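Side-chain contacts in N-terminal acetyltransferase B complex subunit MDM20 (PDB 5K04), which probably serves as the non-catalytic, auxiliary partner of the NAT3 subunit in the NatB complex, which acetylates protein N-termini: residues Tyr124-Phe129 and Gly494-Ser499; His145-Ala150 and Glu177-Phe182; Gln186-Tyr191 and Gln202-Val207. One frame throughout, in Å; residues are numbered along the deposited sequence.

Contact 1 of 3, residues Tyr124-Phe129 and Gly494-Ser499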
loop_
_atom_site.group_PDB
_atom_site.type_symbol
_atom_site.label_atom_id
_atom_site.label_comp_id
_atom_site.label_asym_id
_atom_site.label_seq_id
_atom_site.Cartn_x
_atom_site.Cartn_y
_atom_site.Cartn_z
ATOM N N TYR A 124 -0.143 -2.079 -18.631
ATOM C CA TYR A 124 -1.552 -2.429 -18.433
ATOM C C TYR A 124 -2.407 -1.788 -19.530
ATOM O O TYR A 124 -3.237 -0.906 -19.300
ATOM C CB TYR A 124 -1.997 -2.015 -17.038
ATOM C CG TYR A 124 -1.033 -2.441 -15.946
ATOM C CD1 TYR A 124 0.069 -1.650 -15.622
ATOM C CD2 TYR A 124 -1.216 -3.636 -15.245
ATOM C CE1 TYR A 124 0.964 -2.028 -14.636
ATOM C CE2 TYR A 124 -0.324 -4.026 -14.249
ATOM C CZ TYR A 124 0.766 -3.210 -13.951
ATOM O OH TYR A 124 1.670 -3.564 -12.971
ATOM N N ASP A 125 -2.183 -2.262 -20.756
ATOM C CA ASP A 125 -2.888 -1.781 -21.946
ATOM C C ASP A 125 -4.018 -2.765 -22.213
ATOM O O ASP A 125 -3.855 -3.754 -22.933
ATOM C CB ASP A 125 -1.945 -1.655 -23.144
ATOM C CG ASP A 125 -2.590 -0.953 -24.341
ATOM O OD1 ASP A 125 -3.834 -0.975 -24.461
ATOM O OD2 ASP A 125 -1.845 -0.382 -25.167
ATOM N N PHE A 126 -5.184 -2.463 -21.641
ATOM C CA PHE A 126 -6.332 -3.362 -21.742
ATOM C C PHE A 126 -6.783 -3.572 -23.184
ATOM O O PHE A 126 -7.481 -4.554 -23.460
ATOM C CB PHE A 126 -7.501 -2.832 -20.899
ATOM C CG PHE A 126 -7.226 -2.792 -19.417
ATOM C CD1 PHE A 126 -6.532 -3.810 -18.794
ATOM C CD2 PHE A 126 -7.674 -1.727 -18.648
ATOM C CE1 PHE A 126 -6.287 -3.763 -17.426
ATOM C CE2 PHE A 126 -7.431 -1.677 -17.284
ATOM C CZ PHE A 126 -6.741 -2.693 -16.675
ATOM N N LYS A 127 -6.430 -2.657 -24.096
ATOM C CA LYS A 127 -6.672 -2.886 -25.520
ATOM C C LYS A 127 -5.786 -3.999 -26.049
ATOM O O LYS A 127 -6.187 -4.735 -26.957
ATOM C CB LYS A 127 -6.437 -1.597 -26.322
ATOM C CG LYS A 127 -7.651 -0.687 -26.394
ATOM C CD LYS A 127 -7.295 0.731 -26.809
ATOM C CE LYS A 127 -8.503 1.656 -26.661
ATOM N NZ LYS A 127 -8.139 3.090 -26.839
ATOM N N VAL A 128 -4.582 -4.130 -25.482
ATOM C CA VAL A 128 -3.688 -5.227 -25.833
ATOM C C VAL A 128 -4.187 -6.539 -25.232
ATOM O O VAL A 128 -4.276 -7.552 -25.933
ATOM C CB VAL A 128 -2.251 -4.895 -25.393
ATOM C CG1 VAL A 128 -1.421 -6.146 -25.301
ATOM C CG2 VAL A 128 -1.626 -3.939 -26.391
ATOM N N PHE A 129 -4.537 -6.538 -23.936
ATOM C CA PHE A 129 -5.130 -7.724 -23.324
ATOM C C PHE A 129 -6.279 -8.245 -24.175
ATOM O O PHE A 129 -6.346 -9.433 -24.507
ATOM C CB PHE A 129 -5.652 -7.407 -21.917
ATOM C CG PHE A 129 -4.597 -7.371 -20.846
ATOM C CD1 PHE A 129 -3.399 -6.705 -21.039
ATOM C CD2 PHE A 129 -4.837 -7.966 -19.610
ATOM C CE1 PHE A 129 -2.442 -6.655 -20.035
ATOM C CE2 PHE A 129 -3.886 -7.926 -18.601
ATOM C CZ PHE A 129 -2.685 -7.268 -18.816
ATOM N N GLY A 494 -8.617 -6.723 -8.869
ATOM C CA GLY A 494 -7.853 -6.275 -7.718
ATOM C C GLY A 494 -6.383 -6.661 -7.781
ATOM O O GLY A 494 -5.527 -5.922 -7.292
ATOM N N PHE A 495 -6.066 -7.826 -8.364
ATOM C CA PHE A 495 -4.660 -8.163 -8.602
ATOM C C PHE A 495 -4.027 -7.167 -9.563
ATOM O O PHE A 495 -2.926 -6.662 -9.329
ATOM C CB PHE A 495 -4.515 -9.572 -9.181
ATOM C CG PHE A 495 -4.944 -10.681 -8.265
ATOM C CD1 PHE A 495 -5.183 -10.456 -6.921
ATOM C CD2 PHE A 495 -5.102 -11.962 -8.764
ATOM C CE1 PHE A 495 -5.574 -11.487 -6.093
ATOM C CE2 PHE A 495 -5.499 -13.005 -7.933
ATOM C CZ PHE A 495 -5.736 -12.765 -6.601
ATOM N N ILE A 496 -4.725 -6.886 -10.664
ATOM C CA ILE A 496 -4.201 -6.000 -11.697
ATOM C C ILE A 496 -4.005 -4.601 -11.136
ATOM O O ILE A 496 -2.941 -3.985 -11.309
ATOM C CB ILE A 496 -5.148 -6.017 -12.910
ATOM C CG1 ILE A 496 -5.123 -7.401 -13.575
ATOM C CG2 ILE A 496 -4.808 -4.914 -13.894
ATOM C CD1 ILE A 496 -6.275 -7.646 -14.555
ATOM N N ASN A 497 -5.014 -4.096 -10.414
ATOM C CA ASN A 497 -4.930 -2.752 -9.841
ATOM C C ASN A 497 -3.852 -2.674 -8.774
ATOM O O ASN A 497 -3.168 -1.649 -8.650
ATOM C CB ASN A 497 -6.284 -2.332 -9.265
ATOM C CG ASN A 497 -7.281 -1.939 -10.357
ATOM O OD1 ASN A 497 -6.887 -1.503 -11.427
ATOM N ND2 ASN A 497 -8.566 -2.085 -10.078
ATOM N N PHE A 498 -3.702 -3.744 -7.984
ATOM C CA PHE A 498 -2.617 -3.815 -7.013
ATOM C C PHE A 498 -1.273 -3.650 -7.708
ATOM O O PHE A 498 -0.448 -2.822 -7.310
ATOM C CB PHE A 498 -2.677 -5.152 -6.265
ATOM C CG PHE A 498 -1.768 -5.225 -5.058
ATOM C CD1 PHE A 498 -0.469 -5.681 -5.175
ATOM C CD2 PHE A 498 -2.218 -4.849 -3.803
ATOM C CE1 PHE A 498 0.369 -5.750 -4.066
ATOM C CE2 PHE A 498 -1.382 -4.908 -2.682
ATOM C CZ PHE A 498 -0.094 -5.363 -2.813
ATOM N N SER A 499 -1.051 -4.442 -8.764
ATOM C CA SER A 499 0.165 -4.337 -9.563
ATOM C C SER A 499 0.369 -2.913 -10.073
ATOM O O SER A 499 1.430 -2.319 -9.854
ATOM C CB SER A 499 0.100 -5.330 -10.729
ATOM O OG SER A 499 1.292 -5.316 -11.468
#

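Contact 2 of 3, residues His145-Ala150 and Glu177-Phe182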
loop_
_atom_site.group_PDB
_atom_site.type_symbol
_atom_site.label_atom_id
_atom_site.label_comp_id
_atom_site.label_asym_id
_atom_site.label_seq_id
_atom_site.Cartn_x
_atom_site.Cartn_y
_atom_site.Cartn_z
ATOM N N HIS A 145 -10.636 -19.360 -22.389
ATOM C CA HIS A 145 -10.200 -18.257 -23.244
ATOM C C HIS A 145 -11.358 -17.350 -23.628
ATOM O O HIS A 145 -11.174 -16.135 -23.769
ATOM C CB HIS A 145 -9.508 -18.803 -24.494
ATOM C CG HIS A 145 -8.221 -19.500 -24.191
ATOM N ND1 HIS A 145 -7.560 -20.289 -25.107
ATOM C CD2 HIS A 145 -7.480 -19.535 -23.057
ATOM C CE1 HIS A 145 -6.473 -20.790 -24.548
ATOM N NE2 HIS A 145 -6.403 -20.348 -23.305
ATOM N N THR A 146 -12.553 -17.917 -23.818
ATOM C CA THR A 146 -13.719 -17.076 -24.070
ATOM C C THR A 146 -14.010 -16.184 -22.868
ATOM O O THR A 146 -14.350 -15.000 -23.015
ATOM C CB THR A 146 -14.916 -17.959 -24.422
ATOM O OG1 THR A 146 -14.573 -18.780 -25.543
ATOM C CG2 THR A 146 -16.119 -17.098 -24.770
ATOM N N LEU A 147 -13.845 -16.733 -21.666
ATOM C CA LEU A 147 -14.045 -15.958 -20.448
ATOM C C LEU A 147 -13.026 -14.830 -20.347
ATOM O O LEU A 147 -13.376 -13.697 -20.000
ATOM C CB LEU A 147 -13.952 -16.885 -19.229
ATOM C CG LEU A 147 -15.125 -17.855 -19.090
ATOM C CD1 LEU A 147 -14.774 -19.093 -18.274
ATOM C CD2 LEU A 147 -16.272 -17.107 -18.426
ATOM N N TRP A 148 -11.750 -15.143 -20.617
ATOM C CA TRP A 148 -10.694 -14.133 -20.678
ATOM C C TRP A 148 -11.106 -12.964 -21.560
ATOM O O TRP A 148 -11.107 -11.798 -21.141
ATOM C CB TRP A 148 -9.410 -14.760 -21.229
ATOM C CG TRP A 148 -8.712 -15.693 -20.276
ATOM C CD1 TRP A 148 -9.167 -16.119 -19.062
ATOM C CD2 TRP A 148 -7.411 -16.293 -20.451
ATOM N NE1 TRP A 148 -8.233 -16.954 -18.469
ATOM C CE2 TRP A 148 -7.147 -17.071 -19.296
ATOM C CE3 TRP A 148 -6.449 -16.244 -21.467
ATOM C CZ2 TRP A 148 -5.970 -17.807 -19.139
ATOM C CZ3 TRP A 148 -5.272 -16.976 -21.313
ATOM C CH2 TRP A 148 -5.047 -17.749 -20.156
ATOM N N TYR A 149 -11.463 -13.288 -22.802
ATOM C CA TYR A 149 -11.833 -12.286 -23.791
ATOM C C TYR A 149 -12.996 -11.436 -23.290
ATOM O O TYR A 149 -12.943 -10.204 -23.349
ATOM C CB TYR A 149 -12.167 -13.019 -25.087
ATOM C CG TYR A 149 -12.344 -12.160 -26.298
ATOM C CD1 TYR A 149 -11.668 -10.945 -26.420
ATOM C CD2 TYR A 149 -13.184 -12.563 -27.339
ATOM C CE1 TYR A 149 -11.821 -10.149 -27.548
ATOM C CE2 TYR A 149 -13.343 -11.768 -28.485
ATOM C CZ TYR A 149 -12.654 -10.563 -28.583
ATOM O OH TYR A 149 -12.799 -9.763 -29.694
ATOM N N ALA A 150 -14.029 -12.091 -22.741
ATOM C CA ALA A 150 -15.200 -11.399 -22.200
ATOM C C ALA A 150 -14.826 -10.513 -21.022
ATOM O O ALA A 150 -15.246 -9.348 -20.935
ATOM C CB ALA A 150 -16.249 -12.425 -21.764
ATOM N N GLU A 177 -23.138 -15.168 -22.876
ATOM C CA GLU A 177 -24.352 -15.900 -23.214
ATOM C C GLU A 177 -24.020 -17.175 -23.982
ATOM O O GLU A 177 -24.671 -18.206 -23.776
ATOM C CB GLU A 177 -25.319 -14.978 -23.982
ATOM C CG GLU A 177 -25.950 -13.881 -23.053
ATOM C CD GLU A 177 -26.696 -12.730 -23.761
ATOM O OE1 GLU A 177 -26.656 -12.624 -25.012
ATOM O OE2 GLU A 177 -27.332 -11.920 -23.034
ATOM N N GLY A 178 -22.957 -17.154 -24.799
ATOM C CA GLY A 178 -22.514 -18.340 -25.532
ATOM C C GLY A 178 -22.036 -19.493 -24.654
ATOM O O GLY A 178 -21.928 -20.621 -25.149
ATOM N N LEU A 179 -21.760 -19.238 -23.372
ATOM C CA LEU A 179 -21.212 -20.230 -22.449
ATOM C C LEU A 179 -22.270 -20.857 -21.553
ATOM O O LEU A 179 -21.936 -21.704 -20.719
ATOM C CB LEU A 179 -20.128 -19.601 -21.582
ATOM C CG LEU A 179 -18.974 -19.025 -22.402
ATOM C CD1 LEU A 179 -17.952 -18.331 -21.507
ATOM C CD2 LEU A 179 -18.331 -20.141 -23.225
ATOM N N GLN A 180 -23.525 -20.442 -21.685
ATOM C CA GLN A 180 -24.569 -21.019 -20.864
ATOM C C GLN A 180 -24.775 -22.485 -21.239
ATOM O O GLN A 180 -24.635 -22.857 -22.404
ATOM C CB GLN A 180 -25.875 -20.241 -21.031
ATOM C CG GLN A 180 -25.885 -18.900 -20.313
ATOM C CD GLN A 180 -27.030 -18.036 -20.751
ATOM O OE1 GLN A 180 -27.829 -17.579 -19.934
ATOM N NE2 GLN A 180 -27.130 -17.818 -22.061
ATOM N N PRO A 181 -25.129 -23.341 -20.260
ATOM C CA PRO A 181 -25.386 -22.977 -18.853
ATOM C C PRO A 181 -24.101 -22.738 -18.075
ATOM O O PRO A 181 -23.082 -23.370 -18.366
ATOM C CB PRO A 181 -26.134 -24.203 -18.310
ATOM C CG PRO A 181 -25.569 -25.357 -19.127
ATOM C CD PRO A 181 -25.314 -24.787 -20.507
ATOM N N PHE A 182 -24.155 -21.830 -17.105
ATOM C CA PHE A 182 -22.979 -21.469 -16.329
ATOM C C PHE A 182 -22.639 -22.569 -15.326
ATOM O O PHE A 182 -23.521 -23.197 -14.737
ATOM C CB PHE A 182 -23.203 -20.129 -15.606
ATOM C CG PHE A 182 -23.425 -18.969 -16.536
ATOM C CD1 PHE A 182 -22.517 -18.680 -17.537
ATOM C CD2 PHE A 182 -24.558 -18.183 -16.436
ATOM C CE1 PHE A 182 -22.728 -17.624 -18.407
ATOM C CE2 PHE A 182 -24.763 -17.125 -17.297
ATOM C CZ PHE A 182 -23.847 -16.848 -18.286
#

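Contact 3 of 3, residues Gln186-Tyr191 and Gln202-Val207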
loop_
_atom_site.group_PDB
_atom_site.type_symbol
_atom_site.label_atom_id
_atom_site.label_comp_id
_atom_site.label_asym_id
_atom_site.label_seq_id
_atom_site.Cartn_x
_atom_site.Cartn_y
_atom_site.Cartn_z
ATOM N N GLN A 186 -18.020 -17.743 -10.683
ATOM C CA GLN A 186 -17.105 -16.840 -11.384
ATOM C C GLN A 186 -17.635 -16.477 -12.766
ATOM O O GLN A 186 -17.580 -15.308 -13.178
ATOM C CB GLN A 186 -15.719 -17.478 -11.503
ATOM C CG GLN A 186 -15.028 -17.719 -10.177
ATOM C CD GLN A 186 -14.547 -16.443 -9.499
ATOM O OE1 GLN A 186 -14.659 -15.337 -10.034
ATOM N NE2 GLN A 186 -13.987 -16.601 -8.309
ATOM N N GLU A 187 -18.116 -17.478 -13.511
ATOM C CA GLU A 187 -18.676 -17.209 -14.833
ATOM C C GLU A 187 -19.906 -16.313 -14.716
ATOM O O GLU A 187 -20.060 -15.353 -15.477
ATOM C CB GLU A 187 -19.025 -18.526 -15.544
ATOM C CG GLU A 187 -17.896 -19.522 -15.601
ATOM C CD GLU A 187 -18.267 -20.800 -16.327
ATOM O OE1 GLU A 187 -19.471 -21.005 -16.588
ATOM O OE2 GLU A 187 -17.347 -21.604 -16.633
ATOM N N ILE A 188 -20.785 -16.613 -13.759
ATOM C CA ILE A 188 -21.961 -15.778 -13.532
ATOM C C ILE A 188 -21.539 -14.352 -13.195
ATOM O O ILE A 188 -22.101 -13.383 -13.724
ATOM C CB ILE A 188 -22.839 -16.398 -12.427
ATOM C CG1 ILE A 188 -23.410 -17.749 -12.891
ATOM C CG2 ILE A 188 -23.947 -15.447 -12.029
ATOM C CD1 ILE A 188 -24.189 -18.513 -11.819
ATOM N N TYR A 189 -20.520 -14.203 -12.341
ATOM C CA TYR A 189 -19.999 -12.873 -12.030
ATOM C C TYR A 189 -19.630 -12.113 -13.308
ATOM O O TYR A 189 -20.062 -10.971 -13.506
ATOM C CB TYR A 189 -18.797 -12.996 -11.084
ATOM C CG TYR A 189 -18.012 -11.703 -10.891
ATOM C CD1 TYR A 189 -18.445 -10.720 -9.991
ATOM C CD2 TYR A 189 -16.831 -11.469 -11.608
ATOM C CE1 TYR A 189 -17.731 -9.520 -9.827
ATOM C CE2 TYR A 189 -16.096 -10.288 -11.432
ATOM C CZ TYR A 189 -16.560 -9.317 -10.551
ATOM O OH TYR A 189 -15.854 -8.165 -10.388
ATOM N N VAL A 190 -18.858 -12.749 -14.203
ATOM C CA VAL A 190 -18.403 -12.070 -15.417
ATOM C C VAL A 190 -19.594 -11.571 -16.214
ATOM O O VAL A 190 -19.615 -10.429 -16.689
ATOM C CB VAL A 190 -17.525 -13.001 -16.278
ATOM C CG1 VAL A 190 -17.163 -12.311 -17.602
ATOM C CG2 VAL A 190 -16.262 -13.365 -15.542
ATOM N N TYR A 191 -20.600 -12.436 -16.376
ATOM C CA TYR A 191 -21.812 -12.081 -17.103
ATOM C C TYR A 191 -22.445 -10.815 -16.522
ATOM O O TYR A 191 -22.814 -9.900 -17.268
ATOM C CB TYR A 191 -22.782 -13.277 -17.070
ATOM C CG TYR A 191 -23.980 -13.156 -17.973
ATOM C CD1 TYR A 191 -23.865 -12.604 -19.234
ATOM C CD2 TYR A 191 -25.231 -13.605 -17.570
ATOM C CE1 TYR A 191 -24.963 -12.474 -20.060
ATOM C CE2 TYR A 191 -26.339 -13.489 -18.405
ATOM C CZ TYR A 191 -26.203 -12.926 -19.644
ATOM O OH TYR A 191 -27.308 -12.815 -20.476
ATOM N N GLN A 202 -33.111 -10.560 -12.640
ATOM C CA GLN A 202 -33.734 -11.619 -13.420
ATOM C C GLN A 202 -32.792 -12.815 -13.571
ATOM O O GLN A 202 -33.211 -13.964 -13.415
ATOM C CB GLN A 202 -34.161 -11.048 -14.781
ATOM C CG GLN A 202 -34.880 -12.009 -15.674
ATOM C CD GLN A 202 -36.086 -12.641 -14.989
ATOM O OE1 GLN A 202 -36.847 -11.967 -14.295
ATOM N NE2 GLN A 202 -36.256 -13.944 -15.184
ATOM N N VAL A 203 -31.509 -12.560 -13.835
ATOM C CA VAL A 203 -30.548 -13.649 -14.002
ATOM C C VAL A 203 -30.303 -14.362 -12.677
ATOM O O VAL A 203 -30.458 -15.583 -12.574
ATOM C CB VAL A 203 -29.234 -13.115 -14.595
ATOM C CG1 VAL A 203 -28.162 -14.218 -14.611
ATOM C CG2 VAL A 203 -29.481 -12.591 -15.988
ATOM N N LEU A 204 -29.925 -13.605 -11.641
ATOM C CA LEU A 204 -29.560 -14.212 -10.366
ATOM C C LEU A 204 -30.737 -14.907 -9.681
ATOM O O LEU A 204 -30.516 -15.795 -8.855
ATOM C CB LEU A 204 -28.956 -13.153 -9.450
ATOM C CG LEU A 204 -27.604 -12.616 -9.922
ATOM C CD1 LEU A 204 -26.955 -11.749 -8.848
ATOM C CD2 LEU A 204 -26.678 -13.788 -10.316
ATOM N N SER A 205 -31.976 -14.532 -10.013
ATOM C CA SER A 205 -33.147 -15.183 -9.437
ATOM C C SER A 205 -33.385 -16.571 -10.016
ATOM O O SER A 205 -34.170 -17.331 -9.450
ATOM C CB SER A 205 -34.404 -14.335 -9.654
ATOM O OG SER A 205 -34.826 -14.401 -11.006
ATOM N N GLY A 206 -32.759 -16.908 -11.148
ATOM C CA GLY A 206 -32.940 -18.228 -11.730
ATOM C C GLY A 206 -31.747 -19.156 -11.566
ATOM O O GLY A 206 -31.755 -20.288 -12.053
ATOM N N VAL A 207 -30.700 -18.683 -10.897
ATOM C CA VAL A 207 -29.495 -19.483 -10.745
ATOM C C VAL A 207 -29.787 -20.659 -9.832
ATOM O O VAL A 207 -30.248 -20.477 -8.700
ATOM C CB VAL A 207 -28.355 -18.627 -10.186
ATOM C CG1 VAL A 207 -27.188 -19.518 -9.785
ATOM C CG2 VAL A 207 -27.937 -17.600 -11.203
#

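Contact 1 of 3, residues Tyr124-Phe129 and Gly494-Ser499
The start of helix 126-138 and the loop leading into it dock against helix 489-503, with Y124 and F126 meeting I496 and S499. The nearest CA atoms, those of Y124 and I496, are 8.1 Å apart, so side chains bridge the gap. Y124 extends toward the partner helix: its CD2 lies 4.0 Å from I496 CG2, the two side chains sliding past each other in opposite directions. At the far end of the ring, S499 OG lies at the edge, near the ring plane. S499 puts OG there by turning it anti to its backbone nitrogen (chi1 -176°). The modelled Y124 OH to S499 OG separation, 2.3 Å, is too short for an ordinary hydrogen bond; a polar contact is plausible, but its exact length is doubtful.

F126 meets the helix at I496, about one turn before S499. I496 CG2 sits at the edge of its ring, in plane, 4.0 Å from F126 CE1, so one methyl branch is shared by both aromatic rings. Helix 489-503 falls in the family region assigned to the TPR clan, and the joint ties it to the N-terminal helices of an all-helical chain. D125 holds the N-cap position of helix 126-138: its OD1 accepts weakly from K127 N (3.1 Å) and V128 N (3.4 Å). L155 of helix 143-157 packs on both F126 and I496, adding a third helix to the apolar group. Further round helix 489-503, F498 stacks with F13 of the NAT3 chain, while S499 also touches I476 and I480 of helix 456-485.

Contact 2 of 3, residues His145-Ala150 and Glu177-Phe182
L179 sets its CD1 branch against both T146 and L147 of helix 143-157, and apolar packing accounts for every contact across this interface. The nearest CA atoms, of T146 and L179, stand 8.3 Å apart. Branch CD1 does most of the touching: L179 CD1 is 3.7 Å from L147 CD2 and 3.9 Å from T146 CG2. The second branch, L179 CD2, reaches the same threonine methyl, T146 CG2, at 4.1 Å. T146 presents that methyl because CG2 lies anti to the backbone nitrogen; its hydroxyl, on the nitrogen side (chi1 -56°), is engaged instead with N137 and the carbonyl of S142.

No hydrogen bond crosses between the segments; the loop's own bonds shape its turn. E177 to Q180 forms a type I turn, and E177 O receives two donors: Q180 N at 3.3 Å and Q180 NE2 at 3.0 Å. Q180 NE2 comes in the carbonyl plane, on a lone pair, with an N-H...O angle of 154°, so the side chain of Q180 folds back over its own turn. L179 O accepts from R143 NH2, a polar tie beside the leucine's apolar one.

Within the loop, one aliphatic-aromatic contact is formed: Q180 CG lies over one face of F182, 3.5 Å above the plane and offset toward the rim, across the cis peptide bond between Q180 and P181.

The loop that carries this turn links helix 162-177 to helix 185-192 and lies against helix 143-157, where L175 and M176 of helix 162-177 also touch T146 and L147 respectively, while E187 of helix 185-192 packs on L147.

Contact 3 of 3, residues Gln186-Tyr191 and Gln202-Val207
I188 and L204 bring the two backbones closest, with CA atoms 8.4 Å apart, and the pairing runs in opposite chain directions, since I188 meets L204 and V207 while Y191 meets V203. Both branches of I188 are used. Its CG2 lies 3.6 Å from L204 CD2, the side chains crossing at a slant, whereas the longer arm meets V207 tip to tip, I188 CD1 standing 3.8 Å from V207 CG1 and 3.9 Å from V207 CG2. The isoleucine tip thus bears on both methyls of the valine.

Helices 185-192 and 197-204 follow each other in the chain and pack as an antiparallel helical hairpin, consistent with the TPR-clan relationship of the family. One turn along from I188, Y191 swings its ring toward V203 with CG anti to the backbone nitrogen (chi1 -170°), and its CE2 comes 4.1 Å from V203 CG2. The phenol end passes on to E177, where Y191 OH is hydrogen-bonded to OE2. Past L204, S205 OG donates to Q202 O at 2.9 Å, approaching from 42° above the carbonyl plane. Helix 213-225 adds L215 against I188 and Y219 against L204.

Contact 1 lies nearest the middle of the chain, about 17 Å from its centre, against about 35 Å for the other two. It closes a long sequence loop that encloses both of them, and its helix 489-503 also packs on NAT3. Contacts 2 and 3 follow in series, centres 12 Å apart, and touch: F182 packs on I188 and Y191, and they also share the E177-Y191 bond. Contact 1 mixes aromatic rings with a polar pair, whereas 2 and 3 are purely aliphatic or aliphatic-aromatic across their interfaces. Contacts 1 and 3 are largely buried; contact 2, on a loop, is only partly so. R143 joins contacts 2 and 3, donating to L179 O and forming a salt bridge with E187.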